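Local coordinates for protein 3-hydroxy-3-methylglutaryl-CoA lyase (Acinetobacter baumannii, PDB 6NDS) that belongs to the HMGL-like lyase family of TIM-barrel proteins and binds coenzyme A and a zinc ion, at residues 124-129 with 164-169; 135-140 with 175-180; 262-267 with 274-279. One frame throughout, in Å; residues are numbered along the deposited sequence.

Interaction 1: 124-129 with 164-169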
ATOM      1  N   MET A 124      -3.777  10.284  31.436  1.00 34.66           N
ATOM      2  CA  MET A 124      -3.999  11.662  31.852  1.00 37.97           C
ATOM      3  C   MET A 124      -4.624  12.439  30.705  1.00 30.76           C
ATOM      4  O   MET A 124      -4.597  12.015  29.545  1.00 27.86           O
ATOM      5  CB  MET A 124      -2.702  12.335  32.320  1.00 44.19           C
ATOM      6  CG  MET A 124      -1.565  12.270  31.339  1.00 34.32           C
ATOM      7  SD  MET A 124      -0.013  12.934  32.007  1.00 39.47           S
ATOM      8  CE  MET A 124       1.158  11.955  31.083  1.00 33.41           C
ATOM      9  N   THR A 125      -5.208  13.581  31.056  1.00 31.69           N
ATOM     10  CA  THR A 125      -5.799  14.448  30.057  1.00 25.75           C
ATOM     11  C   THR A 125      -4.707  15.132  29.245  1.00 27.83           C
ATOM     12  O   THR A 125      -3.524  15.127  29.608  1.00 26.98           O
ATOM     13  CB  THR A 125      -6.672  15.516  30.712  1.00 28.26           C
ATOM     14  OG1 THR A 125      -5.854  16.334  31.560  1.00 31.87           O
ATOM     15  CG2 THR A 125      -7.774  14.888  31.558  1.00 31.82           C
ATOM     16  N   LYS A 126      -5.125  15.739  28.132  1.00 29.33           N
ATOM     17  CA  LYS A 126      -4.196  16.540  27.345  1.00 30.78           C
ATOM     18  C   LYS A 126      -3.627  17.691  28.167  1.00 30.23           C
ATOM     19  O   LYS A 126      -2.437  18.011  28.053  1.00 27.21           O
ATOM     20  CB  LYS A 126      -4.892  17.064  26.092  1.00 28.22           C
ATOM     21  CG  LYS A 126      -5.200  15.985  25.077  1.00 27.28           C
ATOM     22  CD  LYS A 126      -5.868  16.580  23.842  1.00 29.43           C
ATOM     23  CE  LYS A 126      -7.341  16.787  24.033  1.00 39.85           C
ATOM     24  NZ  LYS A 126      -7.944  17.280  22.768  1.00 33.04           N
ATOM     25  N   ALA A 127      -4.460  18.327  28.999  1.00 28.01           N
ATOM     26  CA  ALA A 127      -3.969  19.419  29.832  1.00 28.10           C
ATOM     27  C   ALA A 127      -2.897  18.928  30.794  1.00 34.65           C
ATOM     28  O   ALA A 127      -1.898  19.620  31.029  1.00 29.28           O
ATOM     29  CB  ALA A 127      -5.118  20.065  30.612  1.00 31.48           C
ATOM     30  N   GLN A 128      -3.089  17.734  31.362  1.00 28.00           N
ATOM     31  CA  GLN A 128      -2.077  17.171  32.251  1.00 31.82           C
ATOM     32  C   GLN A 128      -0.808  16.826  31.490  1.00 28.69           C
ATOM     33  O   GLN A 128       0.296  17.014  32.008  1.00 29.31           O
ATOM     34  CB  GLN A 128      -2.621  15.939  32.968  1.00 28.38           C
ATOM     35  CG  GLN A 128      -3.705  16.269  33.980  1.00 30.19           C
ATOM     36  CD  GLN A 128      -4.385  15.039  34.552  1.00 46.41           C
ATOM     37  OE1 GLN A 128      -4.860  14.177  33.816  1.00 46.37           O
ATOM     38  NE2 GLN A 128      -4.440  14.959  35.877  1.00 47.02           N
ATOM     39  N   SER A 129      -0.943  16.315  30.262  1.00 25.38           N
ATOM     40  CA  SER A 129       0.240  16.051  29.448  1.00 28.53           C
ATOM     41  C   SER A 129       1.040  17.330  29.233  1.00 26.34           C
ATOM     42  O   SER A 129       2.267  17.346  29.394  1.00 25.79           O
ATOM     43  CB  SER A 129      -0.167  15.432  28.108  1.00 26.03           C
ATOM     44  OG  SER A 129      -0.439  14.040  28.245  1.00 25.84           O
ATOM     45  N   GLU A 164      -9.679  19.339  13.306  1.00 29.24           N
ATOM     46  CA  GLU A 164      -8.420  19.865  12.796  1.00 29.05           C
ATOM     47  C   GLU A 164      -8.013  21.144  13.523  1.00 29.49           C
ATOM     48  O   GLU A 164      -6.811  21.388  13.708  1.00 30.91           O
ATOM     49  CB  GLU A 164      -8.517  20.083  11.282  1.00 31.76           C
ATOM     50  CG  GLU A 164      -8.594  18.766  10.517  1.00 34.57           C
ATOM     51  CD  GLU A 164      -8.855  18.918   9.025  1.00 41.20           C
ATOM     52  OE1 GLU A 164      -8.699  20.033   8.481  1.00 43.69           O
ATOM     53  OE2 GLU A 164      -9.217  17.903   8.392  1.00 41.60           O
ATOM     54  N   ARG A 165      -8.987  21.953  13.957  1.00 29.68           N
ATOM     55  CA  ARG A 165      -8.677  23.122  14.781  1.00 28.18           C
ATOM     56  C   ARG A 165      -7.997  22.709  16.081  1.00 31.43           C
ATOM     57  O   ARG A 165      -7.099  23.401  16.572  1.00 32.08           O
ATOM     58  CB  ARG A 165      -9.949  23.924  15.071  1.00 35.01           C
ATOM     59  N   GLU A 166      -8.402  21.571  16.647  1.00 32.45           N
ATOM     60  CA  GLU A 166      -7.777  21.104  17.880  1.00 32.23           C
ATOM     61  C   GLU A 166      -6.343  20.646  17.635  1.00 29.41           C
ATOM     62  O   GLU A 166      -5.457  20.907  18.458  1.00 32.39           O
ATOM     63  CB  GLU A 166      -8.613  19.984  18.503  1.00 33.48           C
ATOM     64  CG  GLU A 166      -7.975  19.315  19.724  1.00 32.98           C
ATOM     65  CD  GLU A 166      -7.859  20.236  20.932  1.00 39.25           C
ATOM     66  OE1 GLU A 166      -8.400  21.365  20.901  1.00 39.83           O
ATOM     67  OE2 GLU A 166      -7.232  19.821  21.930  1.00 40.50           O
ATOM     68  N   VAL A 167      -6.100  19.949  16.519  1.00 27.09           N
ATOM     69  CA  VAL A 167      -4.734  19.589  16.140  1.00 30.06           C
ATOM     70  C   VAL A 167      -3.860  20.834  16.056  1.00 28.77           C
ATOM     71  O   VAL A 167      -2.769  20.887  16.633  1.00 27.67           O
ATOM     72  CB  VAL A 167      -4.734  18.814  14.810  1.00 26.03           C
ATOM     73  CG1 VAL A 167      -3.312  18.659  14.282  1.00 27.45           C
ATOM     74  CG2 VAL A 167      -5.414  17.455  14.999  1.00 27.35           C
ATOM     75  N   PHE A 168      -4.340  21.866  15.356  1.00 27.71           N
ATOM     76  CA  PHE A 168      -3.550  23.087  15.198  1.00 27.81           C
ATOM     77  C   PHE A 168      -3.318  23.784  16.537  1.00 29.32           C
ATOM     78  O   PHE A 168      -2.245  24.352  16.768  1.00 30.88           O
ATOM     79  CB  PHE A 168      -4.241  24.024  14.208  1.00 30.84           C
ATOM     80  CG  PHE A 168      -4.527  23.387  12.868  1.00 43.45           C
ATOM     81  CD1 PHE A 168      -5.651  23.747  12.136  1.00 55.50           C
ATOM     82  CD2 PHE A 168      -3.673  22.426  12.343  1.00 51.86           C
ATOM     83  CE1 PHE A 168      -5.918  23.158  10.910  1.00 58.08           C
ATOM     84  CE2 PHE A 168      -3.934  21.838  11.116  1.00 49.33           C
ATOM     85  CZ  PHE A 168      -5.056  22.203  10.401  1.00 51.34           C
ATOM     86  N   SER A 169      -4.314  23.756  17.429  1.00 26.77           N
ATOM     87  CA  SER A 169      -4.149  24.350  18.751  1.00 29.48           C
ATOM     88  C   SER A 169      -3.051  23.646  19.541  1.00 30.16           C
ATOM     89  O   SER A 169      -2.278  24.295  20.258  1.00 32.20           O
ATOM     90  CB  SER A 169      -5.475  24.300  19.507  1.00 37.07           C
ATOM     91  OG  SER A 169      -5.326  24.779  20.829  1.00 46.39           O
TER
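K126 and E166 approach each other from opposite directions, linking helix 126-140 to helix 164-176; this one pair accounts for the whole contact, which buries 73 Å². Along 124-129 the chain first passes M124, whose carbonyl accepts from N118. T125 follows at the N-cap of helix 126-140. Its OG1 accepts from Q128 N at 3.1 Å, while Q128 OE1 takes T125 N at 2.8 Å on a lone pair in the carbonyl plane. The two reciprocal bonds are a capping box, closing the first turn, in which K126 lies. K126 leaves the backbone toward the other segment and runs extended until it bends at chi3 (-82°), which delivers NZ to E166 OE2 at 2.8 Å, a hydrogen-bonded salt bridge. E166 starts with CG anti to its backbone nitrogen and folds at chi2 (67°), turning OE2 toward the lysine. The ammonium sits above the carboxylate plane, 44° out of it. The two long side chains span the 11.1 Å between the CA atoms of K126 and E166. K126 NZ also donates to the carbonyl of A113, giving the ammonium a second fixed partner. Later in the segment, S129 N bonds back to T125 O at 2.9 Å as the helix gets under way. In this TIM barrel the pair joins the starts of two successive outer helices. Charge pairing at the surface, with a backbone carbonyl as second acceptor, therefore carries the contact; E166, in the first turn of its helix, may gain further stabilisation from the helix dipole.

Interaction 2: 135-140 with 175-180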
ATOM      1  N   GLU A 135       6.928  21.558  32.509  1.00 34.44           N
ATOM      2  CA  GLU A 135       7.979  21.326  33.493  1.00 33.93           C
ATOM      3  C   GLU A 135       9.224  20.732  32.837  1.00 31.32           C
ATOM      4  O   GLU A 135      10.352  21.064  33.218  1.00 35.35           O
ATOM      5  CB  GLU A 135       7.461  20.416  34.608  1.00 38.30           C
ATOM      6  CG  GLU A 135       8.424  20.243  35.774  1.00 48.60           C
ATOM      7  CD  GLU A 135       8.430  21.428  36.722  1.00 60.86           C
ATOM      8  OE1 GLU A 135       7.411  22.155  36.783  1.00 65.04           O
ATOM      9  OE2 GLU A 135       9.452  21.627  37.414  1.00 64.40           O
ATOM     10  N   ILE A 136       9.039  19.863  31.841  1.00 29.65           N
ATOM     11  CA  ILE A 136      10.183  19.289  31.133  1.00 30.27           C
ATOM     12  C   ILE A 136      11.012  20.387  30.481  1.00 35.86           C
ATOM     13  O   ILE A 136      12.244  20.412  30.595  1.00 34.17           O
ATOM     14  CB  ILE A 136       9.708  18.262  30.096  1.00 28.88           C
ATOM     15  CG1 ILE A 136       9.225  16.997  30.799  1.00 29.54           C
ATOM     16  CG2 ILE A 136      10.817  17.963  29.097  1.00 28.99           C
ATOM     17  CD1 ILE A 136       8.326  16.150  29.918  1.00 30.00           C
ATOM     18  N   VAL A 137      10.346  21.303  29.774  1.00 34.00           N
ATOM     19  CA  VAL A 137      11.043  22.405  29.121  1.00 35.42           C
ATOM     20  C   VAL A 137      11.708  23.308  30.153  1.00 41.38           C
ATOM     21  O   VAL A 137      12.849  23.746  29.970  1.00 40.55           O
ATOM     22  CB  VAL A 137      10.058  23.179  28.221  1.00 37.96           C
ATOM     23  CG1 VAL A 137      10.657  24.497  27.773  1.00 42.96           C
ATOM     24  CG2 VAL A 137       9.672  22.332  27.009  1.00 35.22           C
ATOM     25  N   GLU A 138      11.018  23.586  31.260  1.00 39.40           N
ATOM     26  CA  GLU A 138      11.582  24.476  32.272  1.00 38.63           C
ATOM     27  C   GLU A 138      12.868  23.904  32.858  1.00 38.74           C
ATOM     28  O   GLU A 138      13.821  24.646  33.121  1.00 48.65           O
ATOM     29  CB  GLU A 138      10.556  24.738  33.375  1.00 37.99           C
ATOM     30  N   GLN A 139      12.929  22.587  33.040  1.00 37.84           N
ATOM     31  CA  GLN A 139      14.093  21.979  33.671  1.00 41.31           C
ATOM     32  C   GLN A 139      15.199  21.622  32.689  1.00 40.20           C
ATOM     33  O   GLN A 139      16.378  21.690  33.052  1.00 42.38           O
ATOM     34  CB  GLN A 139      13.685  20.716  34.435  1.00 36.24           C
ATOM     35  CG  GLN A 139      12.720  20.969  35.588  1.00 41.27           C
ATOM     36  CD  GLN A 139      12.582  19.767  36.510  1.00 50.24           C
ATOM     37  OE1 GLN A 139      13.368  18.819  36.438  1.00 51.34           O
ATOM     38  NE2 GLN A 139      11.583  19.804  37.389  1.00 55.80           N
ATOM     39  N   LEU A 140      14.859  21.244  31.457  1.00 36.91           N
ATOM     40  CA  LEU A 140      15.830  20.640  30.556  1.00 37.37           C
ATOM     41  C   LEU A 140      16.127  21.449  29.303  1.00 40.66           C
ATOM     42  O   LEU A 140      16.962  21.013  28.501  1.00 43.66           O
ATOM     43  CB  LEU A 140      15.359  19.240  30.143  1.00 32.84           C
ATOM     44  CG  LEU A 140      15.097  18.276  31.298  1.00 34.42           C
ATOM     45  CD1 LEU A 140      14.546  16.967  30.770  1.00 34.23           C
ATOM     46  CD2 LEU A 140      16.376  18.048  32.085  1.00 39.30           C
ATOM     47  N   LEU A 175       4.648  25.069  20.068  1.00 29.51           N
ATOM     48  CA  LEU A 175       5.455  26.214  19.648  1.00 32.75           C
ATOM     49  C   LEU A 175       5.616  27.219  20.777  1.00 34.08           C
ATOM     50  O   LEU A 175       6.685  27.823  20.933  1.00 37.57           O
ATOM     51  CB  LEU A 175       4.828  26.890  18.428  1.00 34.39           C
ATOM     52  CG  LEU A 175       5.335  26.478  17.037  1.00 37.25           C
ATOM     53  CD1 LEU A 175       5.532  24.995  16.926  1.00 37.83           C
ATOM     54  CD2 LEU A 175       4.384  26.956  15.957  1.00 38.17           C
ATOM     55  N   LYS A 176       4.560  27.421  21.569  1.00 28.69           N
ATOM     56  CA  LYS A 176       4.632  28.368  22.680  1.00 29.95           C
ATOM     57  C   LYS A 176       5.683  27.952  23.701  1.00 36.33           C
ATOM     58  O   LYS A 176       6.299  28.810  24.346  1.00 35.89           O
ATOM     59  CB  LYS A 176       3.263  28.509  23.343  1.00 39.91           C
ATOM     60  CG  LYS A 176       2.225  29.192  22.470  1.00 55.46           C
ATOM     61  CD  LYS A 176       0.979  29.575  23.253  1.00 62.84           C
ATOM     62  CE  LYS A 176      -0.291  29.270  22.469  1.00 59.04           C
ATOM     63  NZ  LYS A 176      -0.869  27.951  22.865  1.00 46.07           N
ATOM     64  N   LEU A 177       5.899  26.650  23.861  1.00 33.45           N
ATOM     65  CA  LEU A 177       6.963  26.119  24.700  1.00 38.04           C
ATOM     66  C   LEU A 177       8.324  26.132  24.015  1.00 38.16           C
ATOM     67  O   LEU A 177       9.291  25.632  24.596  1.00 39.25           O
ATOM     68  CB  LEU A 177       6.628  24.687  25.129  1.00 34.78           C
ATOM     69  CG  LEU A 177       5.421  24.497  26.049  1.00 39.41           C
ATOM     70  CD1 LEU A 177       5.314  23.035  26.461  1.00 42.82           C
ATOM     71  CD2 LEU A 177       5.550  25.388  27.261  1.00 44.16           C
ATOM     72  N   GLY A 178       8.426  26.676  22.804  1.00 33.55           N
ATOM     73  CA  GLY A 178       9.691  26.702  22.102  1.00 33.55           C
ATOM     74  C   GLY A 178      10.023  25.416  21.377  1.00 34.89           C
ATOM     75  O   GLY A 178      11.165  25.247  20.929  1.00 35.97           O
ATOM     76  N   ILE A 179       9.067  24.505  21.253  1.00 34.36           N
ATOM     77  CA  ILE A 179       9.263  23.237  20.560  1.00 31.87           C
ATOM     78  C   ILE A 179       8.715  23.424  19.150  1.00 33.60           C
ATOM     79  O   ILE A 179       7.501  23.379  18.928  1.00 31.22           O
ATOM     80  CB  ILE A 179       8.585  22.082  21.298  1.00 29.80           C
ATOM     81  CG1 ILE A 179       9.181  21.938  22.703  1.00 33.32           C
ATOM     82  CG2 ILE A 179       8.726  20.767  20.503  1.00 27.90           C
ATOM     83  CD1 ILE A 179       8.386  21.027  23.614  1.00 32.41           C
ATOM     84  N   HIS A 180       9.608  23.649  18.188  1.00 36.02           N
ATOM     85  CA  HIS A 180       9.200  23.922  16.817  1.00 34.29           C
ATOM     86  C   HIS A 180       9.343  22.718  15.899  1.00 30.04           C
ATOM     87  O   HIS A 180       8.858  22.766  14.764  1.00 31.36           O
ATOM     88  CB  HIS A 180       9.994  25.106  16.241  1.00 38.89           C
ATOM     89  CG  HIS A 180       9.521  26.444  16.729  1.00 42.36           C
ATOM     90  ND1 HIS A 180       8.899  27.359  15.905  1.00 43.73           N
ATOM     91  CD2 HIS A 180       9.576  27.017  17.955  1.00 49.35           C
ATOM     92  CE1 HIS A 180       8.592  28.439  16.603  1.00 49.65           C
ATOM     93  NE2 HIS A 180       8.993  28.258  17.849  1.00 48.04           N
TER
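V137 faces L177 and I179 with its two methyl groups, and apolar packing is the main interaction between 135-140 and 175-180. CG2 of V137 lies 3.9 Å from I179 CD1 and 4.3 Å from L177 CB, the valine and isoleucine side chains crossing at a slant. The other methyl, CG1, stands anti to the valine's own nitrogen (chi1 167°) and rests 3.6 Å from L177 O, a van der Waals contact with a carbonyl at the turn. The backbones come close here, with V137 CA 7.1 Å from L177 CA, and the buried surface totals 117 Å². Around this patch, L177 also leans on F130, F133 and T134 further back along helix 126-140, while I179, I136 and L140 all reach F146 of strand 145-151.

Backbone hydrogen bonding shapes the second segment. Helix 164-176 ends in a Schellman motif, in which G178 N donates to L175 O at 2.8 Å and G178 takes a positive phi of 82°, a conformation well suited to glycine. The reversal leaves L177 O near the valine and brings I179 against V137 and F146.

A polar bond lies within the first segment: Q139 NE2 donates to E135 OE2 at 2.8 Å, using the anti lone pair of the carboxylate, with the oxygen 9° from the amide plane. It spans one helical turn.

These are the ends of two consecutive outer helices of the TIM barrel. Since only methyls, methylenes and one carbonyl oxygen meet across the segments, the contact depends on shape and on burial of apolar surface, consistent with the turn at G178 placing L177 and I179 against the valine.

Interaction 3: 262-267 with 274-279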
ATOM      1  N   ASP A 262       9.975  -0.351   1.801  1.00 15.96           N
ATOM      2  CA  ASP A 262       8.977  -0.037   0.782  1.00 15.31           C
ATOM      3  C   ASP A 262       8.942   1.466   0.497  1.00 17.48           C
ATOM      4  O   ASP A 262       8.801   1.875  -0.660  1.00 16.45           O
ATOM      5  CB  ASP A 262       7.589  -0.546   1.204  1.00 17.90           C
ATOM      6  CG  ASP A 262       7.512  -2.078   1.320  1.00 22.47           C
ATOM      7  OD1 ASP A 262       8.518  -2.765   1.042  1.00 22.54           O
ATOM      8  OD2 ASP A 262       6.432  -2.603   1.696  1.00 22.60           O
ATOM      9  N   LEU A 263       9.078   2.303   1.534  1.00 16.72           N
ATOM     10  CA  LEU A 263       9.162   3.753   1.328  1.00 15.95           C
ATOM     11  C   LEU A 263      10.399   4.135   0.522  1.00 17.14           C
ATOM     12  O   LEU A 263      10.319   4.915  -0.440  1.00 16.20           O
ATOM     13  CB  LEU A 263       9.167   4.467   2.682  1.00 16.85           C
ATOM     14  CG  LEU A 263       9.553   5.951   2.660  1.00 16.89           C
ATOM     15  CD1 LEU A 263       8.537   6.750   1.859  1.00 18.36           C
ATOM     16  CD2 LEU A 263       9.657   6.484   4.102  1.00 17.72           C
ATOM     17  N   VAL A 264      11.559   3.591   0.896  1.00 16.66           N
ATOM     18  CA  VAL A 264      12.790   3.930   0.187  1.00 15.05           C
ATOM     19  C   VAL A 264      12.734   3.427  -1.249  1.00 14.76           C
ATOM     20  O   VAL A 264      13.192   4.109  -2.164  1.00 15.62           O
ATOM     21  CB  VAL A 264      14.022   3.396   0.937  1.00 16.52           C
ATOM     22  CG1 VAL A 264      15.328   3.677   0.138  1.00 18.08           C
ATOM     23  CG2 VAL A 264      14.114   4.034   2.328  1.00 18.96           C
ATOM     24  N   ASN A 265      12.142   2.252  -1.483  1.00 15.82           N
ATOM     25  CA  ASN A 265      12.002   1.783  -2.864  1.00 14.05           C
ATOM     26  C   ASN A 265      11.120   2.720  -3.676  1.00 15.04           C
ATOM     27  O   ASN A 265      11.424   3.026  -4.833  1.00 17.71           O
ATOM     28  CB  ASN A 265      11.427   0.361  -2.898  1.00 19.69           C
ATOM     29  CG  ASN A 265      11.254  -0.153  -4.317  1.00 19.42           C
ATOM     30  OD1 ASN A 265      12.236  -0.479  -5.000  1.00 19.51           O
ATOM     31  ND2 ASN A 265      10.001  -0.205  -4.786  1.00 18.33           N
ATOM     32  N   MET A 266      10.015   3.188  -3.087  1.00 14.42           N
ATOM     33  CA  MET A 266       9.158   4.139  -3.787  1.00 16.98           C
ATOM     34  C   MET A 266       9.943   5.379  -4.212  1.00 16.21           C
ATOM     35  O   MET A 266       9.860   5.824  -5.368  1.00 18.52           O
ATOM     36  CB  MET A 266       7.987   4.542  -2.887  1.00 16.63           C
ATOM     37  CG  MET A 266       7.087   5.572  -3.576  1.00 19.30           C
ATOM     38  SD  MET A 266       5.580   5.995  -2.676  1.00 20.65           S
ATOM     39  CE  MET A 266       6.208   7.089  -1.401  1.00 20.44           C
ATOM     40  N   CYS A 267      10.711   5.953  -3.279  1.00 16.62           N
ATOM     41  CA  CYS A 267      11.545   7.115  -3.586  1.00 16.09           C
ATOM     42  C   CYS A 267      12.558   6.798  -4.670  1.00 18.15           C
ATOM     43  O   CYS A 267      12.754   7.589  -5.598  1.00 18.76           O
ATOM     44  CB  CYS A 267      12.270   7.588  -2.329  1.00 18.19           C
ATOM     45  SG  CYS A 267      11.188   8.286  -1.071  1.00 19.92           S
ATOM     46  N   THR A 274      16.968   9.998  -1.318  1.00 18.80           N
ATOM     47  CA  THR A 274      17.115   9.666   0.103  1.00 16.85           C
ATOM     48  C   THR A 274      18.594   9.429   0.366  1.00 18.43           C
ATOM     49  O   THR A 274      19.403   9.360  -0.565  1.00 21.22           O
ATOM     50  CB  THR A 274      16.329   8.405   0.537  1.00 20.56           C
ATOM     51  OG1 THR A 274      17.077   7.226   0.173  1.00 20.45           O
ATOM     52  CG2 THR A 274      14.904   8.362  -0.057  1.00 20.53           C
ATOM     53  N   THR A 275      18.976   9.295   1.642  1.00 16.84           N
ATOM     54  CA  THR A 275      20.350   8.901   1.949  1.00 18.67           C
ATOM     55  C   THR A 275      20.430   7.462   2.449  1.00 16.75           C
ATOM     56  O   THR A 275      21.411   7.095   3.098  1.00 19.33           O
ATOM     57  CB  THR A 275      21.001   9.834   2.974  1.00 22.09           C
ATOM     58  OG1 THR A 275      20.286   9.765   4.215  1.00 22.05           O
ATOM     59  CG2 THR A 275      21.011  11.279   2.481  1.00 22.37           C
ATOM     60  N   ILE A 276      19.440   6.633   2.127  1.00 18.96           N
ATOM     61  CA  ILE A 276      19.335   5.276   2.660  1.00 17.48           C
ATOM     62  C   ILE A 276      19.871   4.288   1.629  1.00 20.12           C
ATOM     63  O   ILE A 276      19.573   4.405   0.436  1.00 20.52           O
ATOM     64  CB  ILE A 276      17.884   4.933   3.046  1.00 17.03           C
ATOM     65  CG1 ILE A 276      17.235   6.048   3.880  1.00 17.82           C
ATOM     66  CG2 ILE A 276      17.829   3.589   3.792  1.00 17.20           C
ATOM     67  CD1 ILE A 276      18.028   6.450   5.125  1.00 20.02           C
ATOM     68  N   ASP A 277      20.652   3.307   2.088  1.00 16.91           N
ATOM     69  CA  ASP A 277      21.164   2.231   1.224  1.00 17.99           C
ATOM     70  C   ASP A 277      20.092   1.138   1.112  1.00 19.42           C
ATOM     71  O   ASP A 277      19.960   0.278   1.987  1.00 20.28           O
ATOM     72  CB  ASP A 277      22.482   1.710   1.792  1.00 19.95           C
ATOM     73  CG  ASP A 277      23.099   0.561   0.986  1.00 21.57           C
ATOM     74  OD1 ASP A 277      22.441  -0.037   0.110  1.00 25.25           O
ATOM     75  OD2 ASP A 277      24.267   0.235   1.277  1.00 24.44           O
ATOM     76  N   LEU A 278      19.337   1.149   0.009  1.00 17.89           N
ATOM     77  CA  LEU A 278      18.162   0.282  -0.097  1.00 17.88           C
ATOM     78  C   LEU A 278      18.552  -1.193  -0.112  1.00 18.93           C
ATOM     79  O   LEU A 278      17.922  -2.019   0.564  1.00 19.51           O
ATOM     80  CB  LEU A 278      17.369   0.641  -1.351  1.00 19.14           C
ATOM     81  CG  LEU A 278      16.150  -0.249  -1.638  1.00 18.00           C
ATOM     82  CD1 LEU A 278      15.153  -0.239  -0.466  1.00 20.12           C
ATOM     83  CD2 LEU A 278      15.467   0.185  -2.938  1.00 20.01           C
ATOM     84  N   ASP A 279      19.561  -1.550  -0.908  1.00 18.16           N
ATOM     85  CA  ASP A 279      19.983  -2.950  -0.968  1.00 21.37           C
ATOM     86  C   ASP A 279      20.333  -3.478   0.417  1.00 24.12           C
ATOM     87  O   ASP A 279      19.917  -4.579   0.801  1.00 22.35           O
ATOM     88  CB  ASP A 279      21.180  -3.108  -1.896  1.00 21.43           C
ATOM     89  CG  ASP A 279      20.812  -3.019  -3.348  1.00 33.69           C
ATOM     90  OD1 ASP A 279      19.740  -3.535  -3.725  1.00 31.05           O
ATOM     91  OD2 ASP A 279      21.611  -2.447  -4.119  1.00 32.62           O
TER
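V264 is met by three alternate residues, T274, I276 and L278, of a turn-containing segment that leads into helix 278-285; two of them precede that helix and the third opens it. The segment begins with an ST turn: T274 OG1 accepts from I276 N at 3.1 Å in a nearly straight bond (168°). D277 caps the helix through A280 N, so the contact is a compact return of the chain against helix 260-270 beside the TIM-barrel strand 17-20.

The branches of V264 divide the work. CG1, anti to the backbone nitrogen (chi1 176°), touches L278 CB at 3.9 Å and lies 4.0 Å from T274 OG1. CG2 meets I276 CB at 3.9 Å, the two side chains crossing at about a right angle; I276 sets out toward the helix before its end turns off. L278 runs past the valine in the opposite direction and lays CD2 against the backbone of N265, 3.8 Å from N265 CA.

The total buried surface is 296 Å², four of the six touching residues are buried, and V18 of strand 17-20 touches both V264 and I276. N265 and M266 also pack on R220 and L222 of the second subunit, so this helix lies at the dimer interface too. One turn along from V264, C267 closes the contact, its CB 3.6 Å from T274 CG2.

Interactions 1 and 2 sample the same two neighbouring outer helices, 126-140 and 164-176, at their beginnings and their ends. Their centres are 16 Å apart and their nearest atoms about 5 Å, and their segments alternate along the chain. The same pair of helices is thus joined by charge at one end and by apolar packing at the other. Interaction 3 closes a later part of the chain on the opposite side of its centre, 34 Å from either of the others centre to centre, and touches neither. In interaction 1 the K126 side chain is about 12 Å from coenzyme A, too far for direct contact. The zinc ion is held by other residues, D25, H215 and H217.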